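Local coordinates for protein putative ABC transporter (Thermobispora bispora, PDB 4PE6) that probably binds a sugar or sugar-derived acid outside the cell and hands it to an ABC transporter for uptake, at residues K57-A61 with Q73-L77; A267-A271 with W313-F318; P281-P287 with Q321-K326. All blocks are in the same frame, centred on the assembly; numbering follows the deposited sequence.

Contact 1 of 3, residues K57-A61 with Q73-L77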
loop_
_atom_site.group_PDB
_atom_site.type_symbol
_atom_site.label_atom_id
_atom_site.label_comp_id
_atom_site.label_asym_id
_atom_site.label_seq_id
_atom_site.Cartn_x
_atom_site.Cartn_y
_atom_site.Cartn_z
ATOM N N LYS A 57 -3.814 18.393 8.445
ATOM C CA LYS A 57 -4.410 18.590 7.145
ATOM C C LYS A 57 -3.983 17.483 6.172
ATOM O O LYS A 57 -2.792 17.115 6.114
ATOM C CB LYS A 57 -4.001 19.946 6.583
ATOM C CG LYS A 57 -4.881 20.433 5.438
ATOM C CD LYS A 57 -4.397 21.778 4.927
ATOM C CE LYS A 57 -4.977 22.134 3.578
ATOM N NZ LYS A 57 -6.352 22.646 3.756
ATOM N N VAL A 58 -4.964 16.973 5.428
ATOM C CA VAL A 58 -4.752 16.031 4.341
ATOM C C VAL A 58 -5.030 16.665 2.981
ATOM O O VAL A 58 -6.093 17.263 2.748
ATOM C CB VAL A 58 -5.669 14.806 4.508
ATOM C CG1 VAL A 58 -5.621 13.911 3.271
ATOM C CG2 VAL A 58 -5.257 14.036 5.746
ATOM N N VAL A 59 -4.085 16.521 2.064
ATOM C CA VAL A 59 -4.345 16.930 0.698
ATOM C C VAL A 59 -4.028 15.802 -0.267
ATOM O O VAL A 59 -2.929 15.249 -0.224
ATOM C CB VAL A 59 -3.575 18.199 0.344
ATOM C CG1 VAL A 59 -3.853 18.581 -1.094
ATOM C CG2 VAL A 59 -3.983 19.341 1.289
ATOM N N ASN A 60 -5.004 15.455 -1.108
ATOM C CA ASN A 60 -4.839 14.396 -2.114
ATOM C C ASN A 60 -4.688 14.996 -3.499
ATOM O O ASN A 60 -5.482 15.854 -3.909
ATOM C CB ASN A 60 -6.056 13.460 -2.150
ATOM C CG ASN A 60 -6.286 12.733 -0.835
ATOM O OD1 ASN A 60 -5.414 12.013 -0.328
ATOM N ND2 ASN A 60 -7.499 12.894 -0.285
ATOM N N ALA A 61 -3.689 14.526 -4.240
ATOM C CA ALA A 61 -3.572 14.877 -5.657
ATOM C C ALA A 61 -4.572 14.031 -6.487
ATOM O O ALA A 61 -4.596 12.820 -6.360
ATOM C CB ALA A 61 -2.143 14.658 -6.136
ATOM N N GLN A 73 0.540 21.265 -4.755
ATOM C CA GLN A 73 -0.159 21.157 -3.482
ATOM C C GLN A 73 0.779 21.262 -2.274
ATOM O O GLN A 73 0.430 21.865 -1.256
ATOM C CB GLN A 73 -0.957 19.867 -3.433
ATOM C CG GLN A 73 -2.156 19.862 -4.358
ATOM C CD GLN A 73 -2.836 18.502 -4.404
ATOM O OE1 GLN A 73 -2.203 17.458 -4.188
ATOM N NE2 GLN A 73 -4.135 18.507 -4.679
ATOM N N ILE A 74 1.959 20.672 -2.379
ATOM C CA ILE A 74 2.908 20.757 -1.288
ATOM C C ILE A 74 3.344 22.216 -1.062
ATOM O O ILE A 74 3.400 22.672 0.074
ATOM C CB ILE A 74 4.092 19.794 -1.508
ATOM C CG1 ILE A 74 3.587 18.348 -1.415
ATOM C CG2 ILE A 74 5.206 20.076 -0.509
ATOM C CD1 ILE A 74 4.627 17.273 -1.688
ATOM N N LYS A 75 3.579 22.969 -2.135
ATOM C CA LYS A 75 3.896 24.386 -1.984
ATOM C C LYS A 75 2.763 25.155 -1.296
ATOM O O LYS A 75 3.026 25.995 -0.441
ATOM C CB LYS A 75 4.262 25.008 -3.323
ATOM C CG LYS A 75 5.512 24.389 -3.917
ATOM C CD LYS A 75 5.704 24.774 -5.366
ATOM C CE LYS A 75 7.009 24.194 -5.896
ATOM N NZ LYS A 75 7.149 24.484 -7.333
ATOM N N SER A 76 1.505 24.862 -1.625
ATOM C CA SER A 76 0.389 25.518 -0.922
ATOM C C SER A 76 0.356 25.115 0.562
ATOM O O SER A 76 0.037 25.940 1.437
ATOM C CB SER A 76 -0.960 25.260 -1.609
ATOM O OG SER A 76 -1.047 26.002 -2.823
ATOM N N LEU A 77 0.708 23.868 0.852
ATOM C CA LEU A 77 0.810 23.418 2.247
ATOM C C LEU A 77 1.924 24.157 2.985
ATOM O O LEU A 77 1.752 24.551 4.143
ATOM C CB LEU A 77 1.040 21.902 2.346
ATOM C CG LEU A 77 -0.228 21.041 2.214
ATOM C CD1 LEU A 77 0.141 19.586 2.000
ATOM C CD2 LEU A 77 -1.109 21.204 3.435
HETATM O O HOH W 1 -1.019 16.493 -2.012
#
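Gln73 lays its side chain over Val59, and its carboxamide ends beside the backbone of Asn60 and Ala61. This is the tight part of the contact: CG1 of Val59 sits 3.5 Å from CD of Gln73 and also touches its CB and CG, the two side chains crossing at a slant. Beyond CG the glutamine chain is extended (chi2 173°), which carries the amide past the valine to the end of strand 55-60. There NE2 of Gln73 donates to O of Asn60 at 3.1 Å, with an N-H...O angle of 155°, although the donor stands well above the carbonyl plane. OE1 of Gln73 rests 3.4 Å from CB of Ala61 and accepts from a water (2.7 Å from OE1) that also donates to O of Val59. The amide thus has one bond on its nitrogen and a water bridge on its oxygen, consistent with a settled orientation.

Toward the start of the strand the packing thins. CG2 of Val59 meets CD2 of Leu77 tip to tip at 4.0 Å, and partly exposed Lys57 forms the outer margin, laying CD, 3.7 Å from CD2 of Leu77, and CE along that leucine.

Strand 55-60 and helix 67-78 follow each other in a Rossmann-like beta-alpha unit, residues 57-60 and 73-77 running nearly antiparallel, at 160°. Strand 20-25 pairs with this edge strand, and helix 31-49 covers its other face through Val58.

Contact 2 of 3, residues A267-A271 with W313-F318; sequences ALWAA and WTRELF
Trp269 is the bump of this contact: its indole projects from helix 263-275 and lies against the start of helix 315-327. The hollow is built from backbone as much as side chain. C of Thr314 and N of Arg315 lie over one indole face, the latter 3.5 Å above the plane. Over the same indole, CB of Arg315 stands 3.8 Å from the centroid of the six-membered ring, only 17° off its normal, a CH-pi contact. With CG anti to the backbone N (chi1 -158°) and the chain extended as far as NE, the arginine runs obliquely across the benzene half of the indole; CG lies 3.5 Å from CE3 of Trp269, and the guanidinium plane is turned 23° from that of the ring.

Phe318 fills the next hollow, at the foot of the tryptophan and against the helix backbone. CB of Trp269 sits over the phenyl face, 4.0 Å from the Phe318 centroid, in a second CH-pi contact. The far end of the ring presses on Ala270, CZ of Phe318 lying 3.4 Å from CA of Ala270 and also against its CB.

At the pyrrole edge, NE1 of Trp269 donates to O of Trp313 at 3.3 Å, the donor standing above the carbonyl plane. Thr314, the N-cap residue of helix 315-327, receives the N-H of Leu317 on its OG1. Helix 263-275 itself packs on strands 84-88 and 108-112 through Ala267.

Chemically, the surface is aromatic and aliphatic, with a backbone peptide lying over the indole and one long hydrogen bond that, with the packing, would favour this orientation. The charge of Arg315 is carried beyond the tryptophan to salt bridges with Asp273 and Glu276, so the same side chain covers the ring and ties the two helices together.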
loop_
_atom_site.group_PDB
_atom_site.type_symbol
_atom_site.label_atom_id
_atom_site.label_comp_id
_atom_site.label_asym_id
_atom_site.label_seq_id
_atom_site.Cartn_x
_atom_site.Cartn_y
_atom_site.Cartn_z
ATOM N N ALA A 267 3.954 7.011 10.359
ATOM C CA ALA A 267 4.631 8.238 9.917
ATOM C C ALA A 267 4.287 9.423 10.835
ATOM O O ALA A 267 5.140 10.246 11.128
ATOM C CB ALA A 267 4.259 8.548 8.479
ATOM N N LEU A 268 3.042 9.479 11.306
ATOM C CA LEU A 268 2.633 10.494 12.282
ATOM C C LEU A 268 3.483 10.389 13.551
ATOM O O LEU A 268 3.969 11.395 14.063
ATOM C CB LEU A 268 1.154 10.304 12.642
ATOM C CG LEU A 268 0.553 11.150 13.758
ATOM C CD1 LEU A 268 0.682 12.630 13.470
ATOM C CD2 LEU A 268 -0.894 10.769 14.010
ATOM N N TRP A 269 3.628 9.176 14.079
ATOM C CA TRP A 269 4.416 8.976 15.301
ATOM C C TRP A 269 5.882 9.293 15.064
ATOM O O TRP A 269 6.516 9.928 15.896
ATOM C CB TRP A 269 4.257 7.572 15.863
ATOM C CG TRP A 269 2.821 7.259 16.256
ATOM C CD1 TRP A 269 2.096 6.189 15.865
ATOM C CD2 TRP A 269 1.965 8.039 17.096
ATOM N NE1 TRP A 269 0.829 6.236 16.409
ATOM C CE2 TRP A 269 0.716 7.371 17.155
ATOM C CE3 TRP A 269 2.126 9.237 17.803
ATOM C CZ2 TRP A 269 -0.363 7.854 17.902
ATOM C CZ3 TRP A 269 1.057 9.709 18.573
ATOM C CH2 TRP A 269 -0.183 9.025 18.592
ATOM N N ALA A 270 6.411 8.880 13.923
ATOM C CA ALA A 270 7.764 9.288 13.542
ATOM C C ALA A 270 7.933 10.813 13.546
ATOM O O ALA A 270 8.887 11.349 14.104
ATOM C CB ALA A 270 8.121 8.716 12.178
ATOM N N ALA A 271 7.000 11.519 12.919
ATOM C CA ALA A 271 7.070 12.976 12.868
ATOM C C ALA A 271 7.089 13.596 14.263
ATOM O O ALA A 271 7.874 14.514 14.516
ATOM C CB ALA A 271 5.931 13.546 12.031
ATOM N N TRP A 313 -0.924 0.914 14.916
ATOM C CA TRP A 313 0.249 1.522 15.536
ATOM C C TRP A 313 -0.142 2.512 16.620
ATOM O O TRP A 313 -0.916 3.436 16.385
ATOM C CB TRP A 313 1.135 2.214 14.485
ATOM C CG TRP A 313 1.572 1.287 13.448
ATOM C CD1 TRP A 313 1.101 1.220 12.177
ATOM C CD2 TRP A 313 2.557 0.258 13.573
ATOM N NE1 TRP A 313 1.721 0.208 11.500
ATOM C CE2 TRP A 313 2.621 -0.402 12.335
ATOM C CE3 TRP A 313 3.390 -0.174 14.616
ATOM C CZ2 TRP A 313 3.487 -1.463 12.093
ATOM C CZ3 TRP A 313 4.251 -1.246 14.384
ATOM C CH2 TRP A 313 4.299 -1.873 13.128
ATOM N N THR A 314 0.348 2.262 17.821
ATOM C CA THR A 314 0.351 3.240 18.882
ATOM C C THR A 314 1.736 3.866 18.845
ATOM O O THR A 314 2.657 3.346 18.216
ATOM C CB THR A 314 0.117 2.594 20.254
ATOM O OG1 THR A 314 1.112 1.585 20.492
ATOM C CG2 THR A 314 -1.286 1.965 20.329
ATOM N N ARG A 315 1.885 4.989 19.520
ATOM C CA ARG A 315 3.181 5.593 19.649
ATOM C C ARG A 315 4.183 4.597 20.266
ATOM O O ARG A 315 5.338 4.514 19.832
ATOM C CB ARG A 315 3.075 6.865 20.482
ATOM C CG ARG A 315 4.217 7.806 20.216
ATOM C CD ARG A 315 4.073 9.121 20.952
ATOM N NE ARG A 315 5.083 10.045 20.462
ATOM C CZ ARG A 315 5.241 11.296 20.868
ATOM N NH1 ARG A 315 4.456 11.812 21.800
ATOM N NH2 ARG A 315 6.196 12.032 20.322
ATOM N N GLU A 316 3.727 3.817 21.245
ATOM C CA GLU A 316 4.583 2.812 21.873
ATOM C C GLU A 316 4.976 1.657 20.926
ATOM O O GLU A 316 6.149 1.261 20.869
ATOM C CB GLU A 316 3.918 2.263 23.160
ATOM C CG GLU A 316 4.923 1.854 24.226
ATOM C CD GLU A 316 5.979 2.929 24.481
ATOM O OE1 GLU A 316 5.609 4.051 24.901
ATOM O OE2 GLU A 316 7.183 2.660 24.241
ATOM N N LEU A 317 4.010 1.132 20.169
ATOM C CA LEU A 317 4.325 0.073 19.196
ATOM C C LEU A 317 5.253 0.598 18.112
ATOM O O LEU A 317 6.169 -0.099 17.696
ATOM C CB LEU A 317 3.062 -0.540 18.571
ATOM C CG LEU A 317 2.249 -1.455 19.499
ATOM C CD1 LEU A 317 0.949 -1.879 18.820
ATOM C CD2 LEU A 317 3.048 -2.683 19.935
ATOM N N PHE A 318 5.029 1.837 17.679
ATOM C CA PHE A 318 5.950 2.492 16.748
ATOM C C PHE A 318 7.391 2.473 17.270
ATOM O O PHE A 318 8.296 2.000 16.589
ATOM C CB PHE A 318 5.524 3.932 16.466
ATOM C CG PHE A 318 6.587 4.737 15.784
ATOM C CD1 PHE A 318 6.838 4.557 14.444
ATOM C CD2 PHE A 318 7.365 5.638 16.499
ATOM C CE1 PHE A 318 7.845 5.262 13.807
ATOM C CE2 PHE A 318 8.369 6.348 15.869
ATOM C CZ PHE A 318 8.602 6.170 14.521
#

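Contact 3 of 3, residues P281-P287 with Q321-K326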
loop_
_atom_site.group_PDB
_atom_site.type_symbol
_atom_site.label_atom_id
_atom_site.label_comp_id
_atom_site.label_asym_id
_atom_site.label_seq_id
_atom_site.Cartn_x
_atom_site.Cartn_y
_atom_site.Cartn_z
ATOM N N PRO A 281 16.320 6.331 12.403
ATOM C CA PRO A 281 17.009 5.952 11.181
ATOM C C PRO A 281 16.403 6.630 9.954
ATOM O O PRO A 281 15.177 6.769 9.867
ATOM C CB PRO A 281 16.798 4.427 11.097
ATOM C CG PRO A 281 16.311 4.002 12.432
ATOM C CD PRO A 281 15.633 5.197 13.037
ATOM N N LYS A 282 17.251 7.033 9.011
ATOM C CA LYS A 282 16.787 7.668 7.782
ATOM C C LYS A 282 15.918 6.728 6.953
ATOM O O LYS A 282 15.130 7.188 6.120
ATOM C CB LYS A 282 17.966 8.132 6.902
ATOM C CG LYS A 282 18.872 9.197 7.513
ATOM C CD LYS A 282 18.191 10.552 7.713
ATOM C CE LYS A 282 18.073 11.325 6.404
ATOM N NZ LYS A 282 17.612 12.724 6.625
ATOM N N GLN A 283 16.120 5.424 7.134
ATOM C CA GLN A 283 15.343 4.414 6.414
ATOM C C GLN A 283 14.776 3.421 7.417
ATOM O O GLN A 283 15.505 2.875 8.234
ATOM C CB GLN A 283 16.205 3.711 5.363
ATOM C CG GLN A 283 15.390 2.849 4.394
ATOM C CD GLN A 283 14.911 1.541 5.009
ATOM O OE1 GLN A 283 15.606 0.939 5.826
ATOM N NE2 GLN A 283 13.709 1.105 4.627
HETATM N N MSE A 284 13.468 3.206 7.357
HETATM C CA MSE A 284 12.792 2.287 8.267
HETATM C C MSE A 284 11.869 1.385 7.483
HETATM O O MSE A 284 10.983 1.852 6.755
HETATM C CB MSE A 284 11.990 3.054 9.319
HETATM C CG MSE A 284 12.800 4.022 10.167
HETATM SE SE MSE A 284 11.630 5.160 11.285
HETATM C CE MSE A 284 11.761 6.631 9.982
ATOM N N THR A 285 12.059 0.086 7.620
ATOM C CA THR A 285 11.129 -0.879 7.037
ATOM C C THR A 285 10.150 -1.412 8.071
ATOM O O THR A 285 10.526 -2.065 9.047
ATOM C CB THR A 285 11.867 -2.022 6.322
ATOM O OG1 THR A 285 12.583 -1.473 5.210
ATOM C CG2 THR A 285 10.896 -3.036 5.793
ATOM N N PHE A 286 8.878 -1.111 7.847
ATOM C CA PHE A 286 7.793 -1.622 8.662
ATOM C C PHE A 286 7.115 -2.810 7.932
ATOM O O PHE A 286 7.361 -3.032 6.736
ATOM C CB PHE A 286 6.782 -0.494 8.952
ATOM C CG PHE A 286 7.119 0.332 10.167
ATOM C CD1 PHE A 286 8.326 0.994 10.263
ATOM C CD2 PHE A 286 6.214 0.447 11.214
ATOM C CE1 PHE A 286 8.649 1.750 11.383
ATOM C CE2 PHE A 286 6.524 1.204 12.338
ATOM C CZ PHE A 286 7.750 1.847 12.434
ATOM N N PRO A 287 6.270 -3.574 8.641
ATOM C CA PRO A 287 5.744 -4.821 8.098
ATOM C C PRO A 287 4.520 -4.683 7.216
ATOM O O PRO A 287 3.599 -3.915 7.516
ATOM C CB PRO A 287 5.368 -5.625 9.353
ATOM C CG PRO A 287 5.033 -4.571 10.365
ATOM C CD PRO A 287 6.023 -3.472 10.096
ATOM N N GLN A 321 9.096 -0.891 17.255
ATOM C CA GLN A 321 9.556 -1.285 15.919
ATOM C C GLN A 321 10.822 -0.542 15.531
ATOM O O GLN A 321 11.720 -1.135 14.937
ATOM C CB GLN A 321 8.470 -1.067 14.848
ATOM C CG GLN A 321 8.941 -1.293 13.408
ATOM C CD GLN A 321 9.081 -2.760 13.016
ATOM O OE1 GLN A 321 8.518 -3.646 13.658
ATOM N NE2 GLN A 321 9.823 -3.016 11.936
ATOM N N VAL A 322 10.894 0.743 15.874
ATOM C CA VAL A 322 12.109 1.525 15.633
ATOM C C VAL A 322 13.281 0.908 16.406
ATOM O O VAL A 322 14.375 0.777 15.872
ATOM C CB VAL A 322 11.924 3.010 15.997
ATOM C CG1 VAL A 322 13.232 3.766 15.870
ATOM C CG2 VAL A 322 10.870 3.660 15.094
ATOM N N GLU A 323 13.040 0.507 17.650
ATOM C CA GLU A 323 14.096 -0.109 18.448
ATOM C C GLU A 323 14.563 -1.423 17.856
ATOM O O GLU A 323 15.759 -1.705 17.860
ATOM C CB GLU A 323 13.660 -0.283 19.902
ATOM C CG GLU A 323 13.942 0.954 20.734
ATOM C CD GLU A 323 15.438 1.204 20.901
ATOM O OE1 GLU A 323 16.163 0.269 21.311
ATOM O OE2 GLU A 323 15.889 2.335 20.620
ATOM N N ALA A 324 13.628 -2.222 17.350
ATOM C CA ALA A 324 13.967 -3.447 16.637
ATOM C C ALA A 324 14.780 -3.170 15.374
ATOM O O ALA A 324 15.689 -3.923 15.050
ATOM C CB ALA A 324 12.714 -4.244 16.296
ATOM N N ILE A 325 14.458 -2.097 14.663
ATOM C CA ILE A 325 15.206 -1.729 13.463
ATOM C C ILE A 325 16.626 -1.298 13.832
ATOM O O ILE A 325 17.574 -1.742 13.218
ATOM C CB ILE A 325 14.493 -0.608 12.665
ATOM C CG1 ILE A 325 13.209 -1.148 12.028
ATOM C CG2 ILE A 325 15.403 -0.039 11.580
ATOM C CD1 ILE A 325 12.324 -0.078 11.398
ATOM N N LYS A 326 16.761 -0.424 14.828
ATOM C CA LYS A 326 18.069 0.097 15.228
ATOM C C LYS A 326 18.967 -1.012 15.731
ATOM O O LYS A 326 20.150 -1.060 15.400
ATOM C CB LYS A 326 17.934 1.133 16.346
ATOM C CG LYS A 326 17.454 2.499 15.891
ATOM C CD LYS A 326 17.309 3.428 17.084
ATOM C CE LYS A 326 17.134 4.869 16.654
ATOM N NZ LYS A 326 16.251 5.621 17.588
#
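Gln321 and Phe286 lie alongside one another, pointing opposite ways. CG of Gln321 sits over the centre of the Phe286 ring, 3.5 Å from its centroid and 12° off the normal, a CH-pi contact. A bend at chi2 (77°) then turns the amide away from the ring. NE2 of Gln321 makes a weak bond to O of Thr285, while OE1 is held by N of Val332.

Ile325, with CG1 anti to its carbonyl carbon and the chain extended beyond it, reaches the strand with CD1, 3.8 Å from CB of Met284 and also against Phe286. SE of Met284, a selenomethionine, lies 4.2 Å from CG2 of Val322. At the start of the segment, the ring of Pro281 is crossed by the Lys326 chain, with CD of Pro281 3.9 Å from CE of Lys326; NZ of that lysine bonds to O of Asp279.

A serine in place of Phe286 removes the ring under CG of Gln321, and would probably open a gap beside Ile325 and Trp313.

Segment 321-326 of helix 315-327 runs at 117° to strand residues 283-286, packing on the sheet where strand 283-290 pairs with strand 122-126.

Overall arrangement
Contacts 2 and 3 share helix 315-327 and form one continuous patch, their centres 11 Å apart. Their seam is aromatic: the rings of Trp313 and Phe286 meet edge-to-face, CZ2 of Trp313 lying 3.4 Å from CD2 of Phe286, and CD1 of Phe318 lies 3.5 Å from CZ of Phe286. The helix is thereby held against helix 263-275 and strand 283-290. Contact 1 stands apart at the edge strand, its centre about 22 and 27 Å from those of contacts 2 and 3, and shares the sheet with contact 3. None of the three lines the trihydroxybutanoic acid pocket; the side chains of Asn60 and Phe286 are about 11 Å from the ligand and that of Trp313 about 12 Å.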